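Local coordinates for protein peptide chain release factor subunit 1 (Aeropyrum pernix, PDB 3AGK) that probably directs the ending of protein synthesis at the stop codons UAA, UAG and UGA, as a codon-specific release factor of the eRF1 family, at residues L291-A294 with M299-Y302; G262-V267 with Q277-A282; V94-E99 with K126-D131; K25-P30 with E107-S112. One frame throughout, in Å; residues are numbered along the deposited sequence.

Contact 1. Residues L291-A294 with M299-Y302; sequences LHLA and MIVY
Met299 lays its CB over one face of the His292 imidazole, 3.8 Å from the ring centroid and 28° off the ring normal. This CH-pi contact is displaced toward the rim, where Met299 CB comes within 3.4 Å of His292 ND1. The methionine chain then bends at its second torsion and its sulfur end leads away from the helix. Ile300 divides its branches between two helix residues. Its CG2 methyl lies 3.6 Å from His292 CB, the two side chains sliding past each other in opposite directions. Its CD1 meets Leu293 CD2 at 3.2 Å, closer than methyl groups usually come. With CG1 of Ile300 set between the backbone N and the carbonyl carbon (chi1 62°), the long branch reaches Leu293 and meets it at about a right angle. Tyr302 CE2 adds a looser touch, 4.5 Å from Leu293 CD2. The contact lies near the surface, where five residues turn the chain from the end of helix 277-294 into the edge strand 300-302. Backbone hydrogen bonds of Met299 and Val301 tie this side to strand 362-366, whose Ile365 also touches His292. Helix 352-359 brings Trp354 and Phe359 against Leu293, and Phe359 meets Tyr302 edge-to-face.

Contact 2. Residues G262-V267 with Q277-A282; sequences GLKEAV and QMYRDA
Val267 and Tyr279 make the apolar heart of this helix pair, with Val267 CG1 3.4 Å from Tyr279 CD1 and the two side chains crossing at about a right angle. The methyl approaches the ring obliquely. A second van der Waals touch comes from the methylenes of Lys264, whose extended chain runs past the tyrosine hydroxyl: CG lies at the ring edge, near its plane, 3.5 Å from Tyr279 OH. The tyrosine reaches both residues because its CG stands anti to the backbone N (chi1 -177°), sending the ring across to helix 259-269. Among the polar groups, Arg280 NE passes Val267 O at 3.6 Å without bonding it. The guanidinium is held instead by NH2, which hydrogen-bonds the carbonyls of Ala270 and Val273 in the link between the helices. On helix 277-294 itself, Gln277 NE2 gives Asp281 OD1 a bond of 2.9 Å, met from above the carboxylate plane. Replacing Tyr279 by an alanine would probably open a gap beside Val267 and leave the Lys264 chain without its aromatic neighbour. The helix axes stay 10.8 Å apart at 108°, so Tyr279 spans most of the gap: apolar packing against Val267 joins the helices, while the buried arginine secures the intervening loop.

Contact 3. Residues V94-E99 with K126-D131; sequences VLFCGE and KRFITD
Phe96 plants its CB almost squarely over the centre of the Phe128 ring, 3.3 Å from the centroid and only 12° off the ring normal, in a close CH-pi contact. The two rings are not stacked: their planes are inclined at 55° and their centroids lie 4.9 Å apart, so that Phe96 CD2 comes within 3.4 Å of Phe128 CB as well. Phe128 CG sits opposite the carbonyl carbon and beside the backbone N (chi1 -67°), which carries the ring up against the strand; its CE1 approaches Cys97 N obliquely at 3.5 Å. This part is buried, with Phe109, Leu34 and Trp27 also around the aromatic pair. The Ile129 side chain belongs to the loose, partly exposed side: it comes no closer than 5.3 Å to the strand and its end leads away. The Ile129 carbonyl, by contrast, comes close, its O meeting the edge of the Phe96 ring, in plane, 3.2 Å from CE2, and also accepting a hydrogen bond from Tyr38 OH. A serine in place of Phe128 would probably take the aromatic surface from under Phe96 CB and leave Phe96 freer to shift. The chemistry is thus mainly aromatic and dispersive, with the carbonyl at the ring edge probably adding a mild attraction to the ring's positively polarised C-H groups and its own polarity met by Tyr38.

Contact 4. Residues K25-P30 with E107-S112; sequences KKWSAP and ECFMFS
Trp27 offers one face of its indole to the edge of Phe109, in an offset edge-to-face pair with planes at 86° and a 5.3 Å separation between the centroids of the Phe109 ring and the Trp27 six-membered ring. Phe109 CE1 stands 3.4 Å above the indole plane, displaced toward the rim, and both its CE1 and CZ lie 3.5 Å from Trp27 CZ2. The same indole face receives Phe128, nearer the five-membered ring. Over one face of Phe109, also toward the rim, lies Glu107 OE1, 3.9 Å above the plane. Glu107 CB meets the outer end of the indole obliquely, 3.9 Å from Trp27 CH2, before the chain bends and takes the carboxylate away. Trp27 CG is opposite its carbonyl carbon (chi1 -72°), and the two side chains come from opposite directions. On the strand, Glu107 and Phe109 face the loop, while Cys108 between them points the other way, toward helix 65-82, and is disulfide-bonded to Cys97. Leu20 and Leu24 of helix 14-24 also pack on Phe109. The alternation is that of an antiparallel edge strand with helices against both sides of its sheet, here with an aromatic cluster near the surface of the alpha/beta N-terminal domain of the eRF1 family.

Along the chain, contacts 3 and 4 come first and interleave, followed by contact 2 and then contact 1. Contacts 3 and 4 lie with centres about 4 Å apart in eRF1 domain 1, on neighbouring strands 93-98 and 107-111 of one antiparallel sheet; the disulfide Cys97-Cys108 and the meeting of Phe128 with Trp27 make them one unit. Contacts 1 and 2 share helix 277-294, with centres about 22 Å apart. Contact 2 joins domain 2 to the start of this helix, and contact 1 packs its end within domain 3. Contact 3 is about 34 Å from contact 2, centre to centre, in keeping with a multidomain factor whose first domain stands apart.

Contact 1. Residues L291-A294 with M299-Y302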
loop_
_atom_site.group_PDB
_atom_site.type_symbol
_atom_site.label_atom_id
_atom_site.label_comp_id
_atom_site.label_asym_id
_atom_site.label_seq_id
_atom_site.Cartn_x
_atom_site.Cartn_y
_atom_site.Cartn_z
ATOM N N LEU A 291 21.109 -7.032 -18.232
ATOM C CA LEU A 291 21.553 -7.660 -19.473
ATOM C C LEU A 291 22.597 -6.804 -20.215
ATOM O O LEU A 291 23.597 -7.315 -20.721
ATOM C CB LEU A 291 20.338 -7.908 -20.375
ATOM C CG LEU A 291 20.318 -9.117 -21.311
ATOM C CD1 LEU A 291 20.871 -10.344 -20.609
ATOM C CD2 LEU A 291 18.903 -9.380 -21.822
ATOM N N HIS A 292 22.360 -5.499 -20.279
ATOM C CA HIS A 292 23.328 -4.593 -20.883
ATOM C C HIS A 292 24.631 -4.599 -20.084
ATOM O O HIS A 292 25.720 -4.606 -20.664
ATOM C CB HIS A 292 22.776 -3.163 -20.981
ATOM C CG HIS A 292 21.643 -3.012 -21.949
ATOM N ND1 HIS A 292 21.791 -3.193 -23.309
ATOM C CD2 HIS A 292 20.344 -2.678 -21.755
ATOM C CE1 HIS A 292 20.631 -2.990 -23.909
ATOM N NE2 HIS A 292 19.736 -2.675 -22.987
ATOM N N LEU A 293 24.516 -4.587 -18.756
ATOM C CA LEU A 293 25.689 -4.652 -17.890
ATOM C C LEU A 293 26.479 -5.916 -18.163
ATOM O O LEU A 293 27.687 -5.875 -18.403
ATOM C CB LEU A 293 25.280 -4.676 -16.424
ATOM C CG LEU A 293 25.131 -3.378 -15.649
ATOM C CD1 LEU A 293 24.885 -3.740 -14.185
ATOM C CD2 LEU A 293 26.372 -2.534 -15.784
ATOM N N ALA A 294 25.775 -7.040 -18.108
ATOM C CA ALA A 294 26.386 -8.350 -18.259
ATOM C C ALA A 294 27.060 -8.523 -19.618
ATOM O O ALA A 294 28.056 -9.233 -19.735
ATOM C CB ALA A 294 25.342 -9.447 -18.028
ATOM N N MET A 299 25.104 0.323 -23.442
ATOM C CA MET A 299 23.781 0.905 -23.644
ATOM C C MET A 299 23.154 1.391 -22.328
ATOM O O MET A 299 21.932 1.439 -22.186
ATOM C CB MET A 299 22.865 -0.113 -24.321
ATOM C CG MET A 299 21.955 0.478 -25.380
ATOM S SD MET A 299 22.865 1.193 -26.764
ATOM C CE MET A 299 21.510 1.811 -27.750
ATOM N N ILE A 300 24.000 1.737 -21.367
ATOM C CA ILE A 300 23.536 2.241 -20.084
ATOM C C ILE A 300 24.426 3.374 -19.591
ATOM O O ILE A 300 25.534 3.583 -20.088
ATOM C CB ILE A 300 23.557 1.152 -19.003
ATOM C CG1 ILE A 300 24.993 0.669 -18.798
ATOM C CG2 ILE A 300 22.594 0.002 -19.343
ATOM C CD1 ILE A 300 25.064 -0.576 -17.986
ATOM N N VAL A 301 23.934 4.097 -18.598
ATOM C CA VAL A 301 24.666 5.223 -18.046
ATOM C C VAL A 301 24.404 5.237 -16.545
ATOM O O VAL A 301 23.332 4.840 -16.094
ATOM C CB VAL A 301 24.185 6.539 -18.675
ATOM C CG1 VAL A 301 22.675 6.707 -18.457
ATOM C CG2 VAL A 301 24.965 7.723 -18.134
ATOM N N TYR A 302 25.398 5.650 -15.769
ATOM C CA TYR A 302 25.221 5.810 -14.331
ATOM C C TYR A 302 26.243 6.813 -13.839
ATOM O O TYR A 302 27.167 7.171 -14.574
ATOM C CB TYR A 302 25.343 4.474 -13.587
ATOM C CG TYR A 302 26.480 3.589 -14.051
ATOM C CD1 TYR A 302 27.746 3.663 -13.456
ATOM C CD2 TYR A 302 26.287 2.669 -15.080
ATOM C CE1 TYR A 302 28.796 2.855 -13.891
ATOM C CE2 TYR A 302 27.318 1.849 -15.519
ATOM C CZ TYR A 302 28.570 1.941 -14.920
ATOM O OH TYR A 302 29.585 1.117 -15.367
#

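Contact 2. Residues G262-V267 with Q277-A282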
loop_
_atom_site.group_PDB
_atom_site.type_symbol
_atom_site.label_atom_id
_atom_site.label_comp_id
_atom_site.label_asym_id
_atom_site.label_seq_id
_atom_site.Cartn_x
_atom_site.Cartn_y
_atom_site.Cartn_z
ATOM N N GLY A 262 7.578 -17.008 -5.692
ATOM C CA GLY A 262 6.465 -17.527 -6.474
ATOM C C GLY A 262 5.477 -16.431 -6.855
ATOM O O GLY A 262 4.875 -16.479 -7.927
ATOM N N LEU A 263 5.291 -15.464 -5.957
ATOM C CA LEU A 263 4.401 -14.327 -6.186
ATOM C C LEU A 263 4.866 -13.513 -7.390
ATOM O O LEU A 263 4.061 -13.129 -8.257
ATOM C CB LEU A 263 4.376 -13.421 -4.955
ATOM C CG LEU A 263 3.600 -13.888 -3.725
ATOM C CD1 LEU A 263 3.692 -12.843 -2.618
ATOM C CD2 LEU A 263 2.140 -14.156 -4.105
ATOM N N LYS A 264 6.172 -13.257 -7.431
ATOM C CA LYS A 264 6.778 -12.548 -8.556
ATOM C C LYS A 264 6.520 -13.312 -9.840
ATOM O O LYS A 264 6.064 -12.734 -10.831
ATOM C CB LYS A 264 8.285 -12.361 -8.352
ATOM C CG LYS A 264 9.007 -11.658 -9.531
ATOM C CD LYS A 264 10.472 -11.435 -9.183
ATOM C CE LYS A 264 11.174 -10.556 -10.174
ATOM N NZ LYS A 264 12.508 -10.130 -9.637
ATOM N N GLU A 265 6.802 -14.615 -9.821
ATOM C CA GLU A 265 6.614 -15.447 -11.005
ATOM C C GLU A 265 5.168 -15.409 -11.522
ATOM O O GLU A 265 4.934 -15.303 -12.726
ATOM C CB GLU A 265 7.058 -16.893 -10.771
ATOM C CG GLU A 265 6.772 -17.779 -11.994
ATOM C CD GLU A 265 7.460 -19.143 -11.968
ATOM O OE1 GLU A 265 7.677 -19.705 -10.868
ATOM O OE2 GLU A 265 7.767 -19.653 -13.075
ATOM N N ALA A 266 4.202 -15.467 -10.613
ATOM C CA ALA A 266 2.797 -15.442 -11.008
ATOM C C ALA A 266 2.418 -14.106 -11.649
ATOM O O ALA A 266 1.678 -14.053 -12.636
ATOM C CB ALA A 266 1.920 -15.712 -9.826
ATOM N N VAL A 267 2.914 -13.025 -11.062
ATOM C CA VAL A 267 2.657 -11.698 -11.593
ATOM C C VAL A 267 3.307 -11.508 -12.977
ATOM O O VAL A 267 2.680 -11.001 -13.906
ATOM C CB VAL A 267 3.090 -10.599 -10.580
ATOM C CG1 VAL A 267 2.970 -9.209 -11.194
ATOM C CG2 VAL A 267 2.233 -10.704 -9.302
ATOM N N GLN A 277 0.759 -4.555 -15.051
ATOM C CA GLN A 277 1.731 -4.060 -16.035
ATOM C C GLN A 277 2.805 -3.162 -15.412
ATOM O O GLN A 277 3.988 -3.214 -15.783
ATOM C CB GLN A 277 1.033 -3.339 -17.196
ATOM C CG GLN A 277 1.929 -3.167 -18.419
ATOM C CD GLN A 277 2.486 -4.500 -18.900
ATOM O OE1 GLN A 277 1.739 -5.456 -19.123
ATOM N NE2 GLN A 277 3.800 -4.576 -19.038
ATOM N N MET A 278 2.398 -2.339 -14.455
ATOM C CA MET A 278 3.343 -1.441 -13.835
ATOM C C MET A 278 4.481 -2.216 -13.155
ATOM O O MET A 278 5.647 -1.827 -13.236
ATOM C CB MET A 278 2.628 -0.529 -12.855
ATOM C CG MET A 278 3.504 0.541 -12.272
ATOM S SD MET A 278 2.558 1.698 -11.260
ATOM C CE MET A 278 3.811 2.176 -10.081
ATOM N N TYR A 279 4.132 -3.329 -12.515
ATOM C CA TYR A 279 5.109 -4.198 -11.868
ATOM C C TYR A 279 5.985 -4.908 -12.904
ATOM O O TYR A 279 7.207 -4.957 -12.760
ATOM C CB TYR A 279 4.400 -5.231 -10.960
ATOM C CG TYR A 279 5.377 -6.116 -10.220
ATOM C CD1 TYR A 279 5.790 -7.320 -10.762
ATOM C CD2 TYR A 279 5.936 -5.710 -9.024
ATOM C CE1 TYR A 279 6.698 -8.125 -10.112
ATOM C CE2 TYR A 279 6.858 -6.505 -8.364
ATOM C CZ TYR A 279 7.238 -7.718 -8.919
ATOM O OH TYR A 279 8.163 -8.527 -8.282
ATOM N N ARG A 280 5.366 -5.469 -13.939
ATOM C CA ARG A 280 6.140 -6.097 -15.000
ATOM C C ARG A 280 7.103 -5.077 -15.642
ATOM O O ARG A 280 8.242 -5.406 -15.971
ATOM C CB ARG A 280 5.233 -6.703 -16.072
ATOM C CG ARG A 280 4.571 -8.049 -15.721
ATOM C CD ARG A 280 4.060 -8.727 -17.009
ATOM N NE ARG A 280 2.636 -9.024 -16.961
ATOM C CZ ARG A 280 1.680 -8.105 -17.004
ATOM N NH1 ARG A 280 2.005 -6.828 -17.078
ATOM N NH2 ARG A 280 0.404 -8.458 -16.956
ATOM N N ASP A 281 6.652 -3.838 -15.807
ATOM C CA ASP A 281 7.519 -2.811 -16.390
ATOM C C ASP A 281 8.762 -2.588 -15.544
ATOM O O ASP A 281 9.876 -2.522 -16.066
ATOM C CB ASP A 281 6.759 -1.502 -16.578
ATOM C CG ASP A 281 5.730 -1.581 -17.698
ATOM O OD1 ASP A 281 5.803 -2.515 -18.543
ATOM O OD2 ASP A 281 4.841 -0.704 -17.724
ATOM N N ALA A 282 8.573 -2.509 -14.227
ATOM C CA ALA A 282 9.690 -2.280 -13.325
ATOM C C ALA A 282 10.660 -3.459 -13.385
ATOM O O ALA A 282 11.865 -3.268 -13.504
ATOM C CB ALA A 282 9.197 -2.046 -11.898
#

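Contact 3. Residues V94-E99 with K126-D131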
loop_
_atom_site.group_PDB
_atom_site.type_symbol
_atom_site.label_atom_id
_atom_site.label_comp_id
_atom_site.label_asym_id
_atom_site.label_seq_id
_atom_site.Cartn_x
_atom_site.Cartn_y
_atom_site.Cartn_z
ATOM N N VAL A 94 -11.442 16.270 9.521
ATOM C CA VAL A 94 -10.575 15.372 10.279
ATOM C C VAL A 94 -9.479 16.158 11.008
ATOM O O VAL A 94 -8.901 17.105 10.460
ATOM C CB VAL A 94 -9.972 14.218 9.427
ATOM C CG1 VAL A 94 -10.798 13.952 8.173
ATOM C CG2 VAL A 94 -8.543 14.507 9.076
ATOM N N LEU A 95 -9.220 15.772 12.254
ATOM C CA LEU A 95 -8.185 16.401 13.067
ATOM C C LEU A 95 -7.176 15.392 13.590
ATOM O O LEU A 95 -7.560 14.319 14.034
ATOM C CB LEU A 95 -8.801 17.134 14.267
ATOM C CG LEU A 95 -9.469 18.490 14.011
ATOM C CD1 LEU A 95 -10.889 18.294 13.485
ATOM C CD2 LEU A 95 -9.471 19.362 15.262
ATOM N N PHE A 96 -5.893 15.742 13.546
ATOM C CA PHE A 96 -4.860 15.003 14.276
ATOM C C PHE A 96 -4.077 15.995 15.151
ATOM O O PHE A 96 -3.641 17.034 14.667
ATOM C CB PHE A 96 -3.916 14.292 13.309
ATOM C CG PHE A 96 -4.609 13.348 12.351
ATOM C CD1 PHE A 96 -4.944 13.755 11.068
ATOM C CD2 PHE A 96 -4.911 12.046 12.730
ATOM C CE1 PHE A 96 -5.578 12.882 10.185
ATOM C CE2 PHE A 96 -5.538 11.171 11.853
ATOM C CZ PHE A 96 -5.871 11.596 10.576
ATOM N N CYS A 97 -3.931 15.705 16.439
ATOM C CA CYS A 97 -3.216 16.612 17.338
ATOM C C CYS A 97 -2.343 15.826 18.303
ATOM O O CYS A 97 -2.673 14.701 18.668
ATOM C CB CYS A 97 -4.183 17.513 18.143
ATOM S SG CYS A 97 -5.410 18.425 17.172
ATOM N N GLY A 98 -1.235 16.431 18.720
ATOM C CA GLY A 98 -0.367 15.832 19.721
ATOM C C GLY A 98 1.063 16.331 19.641
ATOM O O GLY A 98 1.370 17.248 18.874
ATOM N N GLU A 99 1.937 15.730 20.441
ATOM C CA GLU A 99 3.362 16.026 20.375
ATOM C C GLU A 99 4.140 14.778 19.967
ATOM O O GLU A 99 4.930 14.805 19.022
ATOM C CB GLU A 99 3.868 16.545 21.722
ATOM C CG GLU A 99 5.306 17.046 21.690
ATOM C CD GLU A 99 6.009 16.894 23.028
ATOM O OE1 GLU A 99 7.162 16.408 23.042
ATOM O OE2 GLU A 99 5.407 17.249 24.064
ATOM N N LYS A 126 -0.704 5.658 19.969
ATOM C CA LYS A 126 0.727 5.934 19.892
ATOM C C LYS A 126 1.068 6.512 18.505
ATOM O O LYS A 126 2.193 6.967 18.253
ATOM C CB LYS A 126 1.533 4.661 20.206
ATOM C CG LYS A 126 1.289 4.101 21.623
ATOM C CD LYS A 126 1.892 2.707 21.821
ATOM C CE LYS A 126 1.548 2.121 23.194
ATOM N NZ LYS A 126 2.048 0.716 23.362
ATOM N N ARG A 127 0.064 6.507 17.625
ATOM C CA ARG A 127 0.178 7.064 16.281
ATOM C C ARG A 127 -1.167 7.655 15.827
ATOM O O ARG A 127 -2.195 7.467 16.486
ATOM C CB ARG A 127 0.659 5.984 15.300
ATOM C CG ARG A 127 -0.300 4.814 15.128
ATOM C CD ARG A 127 0.381 3.598 14.492
ATOM N NE ARG A 127 0.865 3.864 13.139
ATOM C CZ ARG A 127 1.510 2.978 12.381
ATOM N NH1 ARG A 127 1.913 3.315 11.162
ATOM N NH2 ARG A 127 1.754 1.755 12.839
ATOM N N PHE A 128 -1.158 8.389 14.717
ATOM C CA PHE A 128 -2.405 8.839 14.102
ATOM C C PHE A 128 -3.087 7.680 13.339
ATOM O O PHE A 128 -2.424 6.837 12.722
ATOM C CB PHE A 128 -2.162 10.035 13.155
ATOM C CG PHE A 128 -1.732 11.321 13.855
ATOM C CD1 PHE A 128 -2.365 11.756 15.018
ATOM C CD2 PHE A 128 -0.723 12.119 13.313
ATOM C CE1 PHE A 128 -1.978 12.943 15.645
ATOM C CE2 PHE A 128 -0.331 13.302 13.929
ATOM C CZ PHE A 128 -0.963 13.717 15.097
ATOM N N ILE A 129 -4.413 7.633 13.392
ATOM C CA ILE A 129 -5.159 6.644 12.627
ATOM C C ILE A 129 -5.529 7.239 11.272
ATOM O O ILE A 129 -6.356 8.146 11.182
ATOM C CB ILE A 129 -6.440 6.218 13.353
ATOM C CG1 ILE A 129 -6.146 5.935 14.829
ATOM C CG2 ILE A 129 -7.082 5.020 12.638
ATOM C CD1 ILE A 129 -5.104 4.869 15.056
ATOM N N THR A 130 -4.910 6.730 10.220
ATOM C CA THR A 130 -5.046 7.338 8.905
ATOM C C THR A 130 -5.920 6.462 8.028
ATOM O O THR A 130 -6.270 6.834 6.899
ATOM C CB THR A 130 -3.684 7.480 8.250
ATOM O OG1 THR A 130 -3.444 6.346 7.412
ATOM C CG2 THR A 130 -2.597 7.551 9.308
ATOM N N ASP A 131 -6.252 5.291 8.569
ATOM C CA ASP A 131 -7.077 4.294 7.910
ATOM C C ASP A 131 -7.894 4.811 6.746
ATOM O O ASP A 131 -7.580 4.550 5.594
ATOM C CB ASP A 131 -8.039 3.660 8.925
ATOM C CG ASP A 131 -7.361 2.656 9.829
ATOM O OD1 ASP A 131 -6.114 2.656 9.871
ATOM O OD2 ASP A 131 -8.075 1.873 10.498
#

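Contact 4. Residues K25-P30 with E107-S112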
loop_
_atom_site.group_PDB
_atom_site.type_symbol
_atom_site.label_atom_id
_atom_site.label_comp_id
_atom_site.label_asym_id
_atom_site.label_seq_id
_atom_site.Cartn_x
_atom_site.Cartn_y
_atom_site.Cartn_z
ATOM N N LYS A 25 1.963 9.770 8.683
ATOM C CA LYS A 25 2.450 8.422 8.982
ATOM C C LYS A 25 3.747 8.448 9.794
ATOM O O LYS A 25 4.057 7.490 10.501
ATOM C CB LYS A 25 2.588 7.570 7.708
ATOM C CG LYS A 25 1.241 7.125 7.126
ATOM C CD LYS A 25 1.345 5.917 6.200
ATOM C CE LYS A 25 1.762 6.309 4.796
ATOM N NZ LYS A 25 1.532 5.197 3.829
ATOM N N LYS A 26 4.478 9.557 9.716
ATOM C CA LYS A 26 5.714 9.732 10.481
ATOM C C LYS A 26 5.498 9.826 11.995
ATOM O O LYS A 26 6.402 9.518 12.766
ATOM C CB LYS A 26 6.472 10.981 10.015
ATOM C CG LYS A 26 7.342 10.807 8.776
ATOM C CD LYS A 26 8.313 11.976 8.631
ATOM C CE LYS A 26 9.303 11.745 7.504
ATOM N NZ LYS A 26 10.430 12.719 7.549
ATOM N N TRP A 27 4.315 10.255 12.424
ATOM C CA TRP A 27 4.091 10.570 13.838
ATOM C C TRP A 27 4.002 9.365 14.765
ATOM O O TRP A 27 3.297 8.399 14.465
ATOM C CB TRP A 27 2.839 11.426 13.988
ATOM C CG TRP A 27 3.058 12.795 13.508
ATOM C CD1 TRP A 27 3.399 13.171 12.243
ATOM C CD2 TRP A 27 2.972 13.994 14.280
ATOM N NE1 TRP A 27 3.524 14.539 12.176
ATOM C CE2 TRP A 27 3.269 15.069 13.414
ATOM C CE3 TRP A 27 2.661 14.269 15.618
ATOM C CZ2 TRP A 27 3.266 16.394 13.843
ATOM C CZ3 TRP A 27 2.666 15.588 16.044
ATOM C CH2 TRP A 27 2.965 16.634 15.159
ATOM N N SER A 28 4.704 9.445 15.900
ATOM C CA SER A 28 4.663 8.392 16.918
ATOM C C SER A 28 4.850 8.947 18.330
ATOM O O SER A 28 5.374 10.045 18.506
ATOM C CB SER A 28 5.737 7.342 16.644
ATOM O OG SER A 28 7.019 7.836 16.982
ATOM N N ALA A 29 4.425 8.174 19.330
ATOM C CA ALA A 29 4.585 8.547 20.742
ATOM C C ALA A 29 4.602 7.314 21.663
ATOM O O ALA A 29 3.956 6.310 21.367
ATOM C CB ALA A 29 3.487 9.514 21.166
ATOM N N PRO A 30 5.343 7.392 22.784
ATOM C CA PRO A 30 5.456 6.286 23.748
ATOM C C PRO A 30 4.109 5.817 24.308
ATOM O O PRO A 30 3.829 4.616 24.284
ATOM C CB PRO A 30 6.312 6.883 24.868
ATOM C CG PRO A 30 7.108 7.945 24.203
ATOM C CD PRO A 30 6.215 8.523 23.142
ATOM N N GLU A 107 1.367 20.011 17.210
ATOM C CA GLU A 107 0.566 20.496 16.093
ATOM C C GLU A 107 -0.856 19.946 16.059
ATOM O O GLU A 107 -1.131 18.857 16.561
ATOM C CB GLU A 107 1.254 20.163 14.774
ATOM C CG GLU A 107 2.038 21.308 14.186
ATOM C CD GLU A 107 1.733 21.500 12.721
ATOM O OE1 GLU A 107 0.536 21.442 12.355
ATOM O OE2 GLU A 107 2.685 21.708 11.938
ATOM N N CYS A 108 -1.754 20.703 15.437
ATOM C CA CYS A 108 -3.132 20.273 15.256
ATOM C C CYS A 108 -3.526 20.337 13.787
ATOM O O CYS A 108 -3.913 21.398 13.305
ATOM C CB CYS A 108 -4.069 21.161 16.068
ATOM S SG CYS A 108 -5.617 20.363 16.564
ATOM N N PHE A 109 -3.430 19.218 13.072
ATOM C CA PHE A 109 -3.811 19.199 11.661
ATOM C C PHE A 109 -5.328 19.216 11.551
ATOM O O PHE A 109 -6.007 18.493 12.275
ATOM C CB PHE A 109 -3.228 17.977 10.939
ATOM C CG PHE A 109 -1.738 17.825 11.104
ATOM C CD1 PHE A 109 -1.208 17.238 12.246
ATOM C CD2 PHE A 109 -0.868 18.269 10.119
ATOM C CE1 PHE A 109 0.163 17.100 12.406
ATOM C CE2 PHE A 109 0.507 18.135 10.269
ATOM C CZ PHE A 109 1.022 17.549 11.416
ATOM N N MET A 110 -5.868 20.068 10.683
ATOM C CA MET A 110 -7.309 20.071 10.468
ATOM C C MET A 110 -7.630 20.284 9.007
ATOM O O MET A 110 -7.097 21.182 8.392
ATOM C CB MET A 110 -8.014 21.134 11.309
ATOM C CG MET A 110 -9.535 20.988 11.205
ATOM S SD MET A 110 -10.522 22.171 12.133
ATOM C CE MET A 110 -9.844 23.730 11.589
ATOM N N PHE A 111 -8.502 19.460 8.441
ATOM C CA PHE A 111 -8.898 19.658 7.050
ATOM C C PHE A 111 -10.197 18.960 6.679
ATOM O O PHE A 111 -10.774 18.187 7.476
ATOM C CB PHE A 111 -7.790 19.195 6.104
ATOM C CG PHE A 111 -7.438 17.749 6.257
ATOM C CD1 PHE A 111 -7.988 16.797 5.412
ATOM C CD2 PHE A 111 -6.566 17.340 7.252
ATOM C CE1 PHE A 111 -7.676 15.461 5.548
ATOM C CE2 PHE A 111 -6.243 15.996 7.401
ATOM C CZ PHE A 111 -6.799 15.053 6.543
ATOM N N SER A 112 -10.665 19.246 5.466
ATOM C CA SER A 112 -11.753 18.474 4.898
ATOM C C SER A 112 -11.172 17.592 3.792
ATOM O O SER A 112 -10.356 18.040 3.005
ATOM C CB SER A 112 -12.878 19.383 4.396
ATOM O OG SER A 112 -13.991 18.619 3.948
#